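Local coordinates for protein histone-lysine N-methyltransferase, H3 lysine-9 specific SUVH4 (Arabidopsis thaliana, PDB 4QEO) that methylates histone H3 on its ninth residue, a lysine, a mark of transcriptional repression, and binds methylated DNA, at residues G58-P61 and G62-V65. Residues are numbered along the deposited sequence; the frame is centred on the assembly and turned at random.
Sequences GDLP and GIDV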
loop_
_atom_site.group_PDB
_atom_site.type_symbol
_atom_site.label_atom_id
_atom_site.label_comp_id
_atom_site.label_asym_id
_atom_site.label_seq_id
_atom_site.Cartn_x
_atom_site.Cartn_y
_atom_site.Cartn_z
ATOM N N GLY A 58 -5.560 -20.995 -12.481
ATOM C CA GLY A 58 -6.124 -21.021 -11.142
ATOM C C GLY A 58 -5.593 -19.911 -10.252
ATOM O O GLY A 58 -5.173 -18.868 -10.741
ATOM N N ASP A 59 -5.601 -20.127 -8.938
ATOM C CA ASP A 59 -5.185 -19.075 -8.012
ATOM C C ASP A 59 -3.674 -19.024 -7.898
ATOM O O ASP A 59 -3.019 -20.054 -8.026
ATOM C CB ASP A 59 -5.794 -19.307 -6.626
ATOM C CG ASP A 59 -7.200 -18.768 -6.514
ATOM O OD1 ASP A 59 -7.405 -17.587 -6.858
ATOM O OD2 ASP A 59 -8.106 -19.517 -6.103
ATOM N N LEU A 60 -3.125 -17.824 -7.677
ATOM C CA LEU A 60 -1.702 -17.678 -7.365
ATOM C C LEU A 60 -1.554 -17.597 -5.844
ATOM O O LEU A 60 -2.276 -16.850 -5.187
ATOM C CB LEU A 60 -1.094 -16.425 -8.039
ATOM C CG LEU A 60 -0.600 -16.500 -9.502
ATOM C CD1 LEU A 60 -1.661 -17.044 -10.453
ATOM C CD2 LEU A 60 -0.101 -15.139 -10.019
ATOM N N PRO A 61 -0.636 -18.393 -5.281
ATOM C CA PRO A 61 -0.408 -18.362 -3.831
ATOM C C PRO A 61 -0.068 -16.948 -3.388
ATOM O O PRO A 61 0.771 -16.268 -4.007
ATOM C CB PRO A 61 0.783 -19.307 -3.643
ATOM C CG PRO A 61 0.644 -20.291 -4.800
ATOM C CD PRO A 61 0.160 -19.438 -5.953
ATOM N N GLY A 62 -0.756 -16.492 -2.350
ATOM C CA GLY A 62 -0.482 -15.186 -1.777
ATOM C C GLY A 62 -1.304 -14.084 -2.418
ATOM O O GLY A 62 -1.258 -12.945 -1.973
ATOM N N ILE A 63 -2.058 -14.410 -3.466
ATOM C CA ILE A 63 -2.994 -13.445 -4.047
ATOM C C ILE A 63 -4.407 -13.955 -3.843
ATOM O O ILE A 63 -4.899 -14.815 -4.595
ATOM C CB ILE A 63 -2.724 -13.190 -5.543
ATOM C CG1 ILE A 63 -1.294 -12.669 -5.714
ATOM C CG2 ILE A 63 -3.752 -12.200 -6.122
ATOM C CD1 ILE A 63 -0.874 -12.416 -7.144
ATOM N N ASP A 64 -5.039 -13.443 -2.792
ATOM C CA ASP A 64 -6.345 -13.925 -2.380
ATOM C C ASP A 64 -7.407 -13.262 -3.221
ATOM O O ASP A 64 -7.214 -12.167 -3.751
ATOM C CB ASP A 64 -6.631 -13.577 -0.916
ATOM C CG ASP A 64 -5.615 -14.174 0.056
ATOM O OD1 ASP A 64 -5.083 -15.277 -0.194
ATOM O OD2 ASP A 64 -5.379 -13.522 1.090
ATOM N N VAL A 65 -8.539 -13.932 -3.337
ATOM C CA VAL A 65 -9.708 -13.310 -3.925
ATOM C C VAL A 65 -10.032 -12.028 -3.160
ATOM O O VAL A 65 -10.068 -12.007 -1.917
ATOM C CB VAL A 65 -10.914 -14.279 -3.925
ATOM C CG1 VAL A 65 -12.163 -13.591 -4.487
ATOM C CG2 VAL A 65 -10.581 -15.518 -4.734
HETATM O O HOH W 1 -4.855 -15.774 -7.141
#
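The flat peptide carbonyl of Leu60 receives the amide of Ile63 from above its plane, 36° out of it, in the hydrogen bond that closes a type II beta turn, Leu60 to Ile63, in the SRA (YDG) domain. Ile63 N to Leu60 O is 3.0 Å. Pro61 and Gly62 form the corner; Gly62 has positive phi (90°), a conformation suited to glycine. The flat carboxylate of Asp59 turns its OD1 toward the second arm, 4.3 Å from CG2 of Val65, and this oxygen also bonds Tyr184 OH on strand 180-197. Leu60 and Ile63 point the same way, side by side; CG of Leu60 and CG1 of Ile63 each lie beside their own backbone N (chi1 -59° for Ile63), which brings CD2 of Leu60 to 4.0 Å from CD1 of Ile63. Both side chains are buried: Leu60 packs on Tyr52, Ile63 on Phe80 and on Val14 of helix 10-30. Between the two arms a water links them: it accepts from Leu60 N at 2.7 Å and lies within donating distance of Ile63 O, 2.7 Å, and of Asp59 OD1, 3.1 Å.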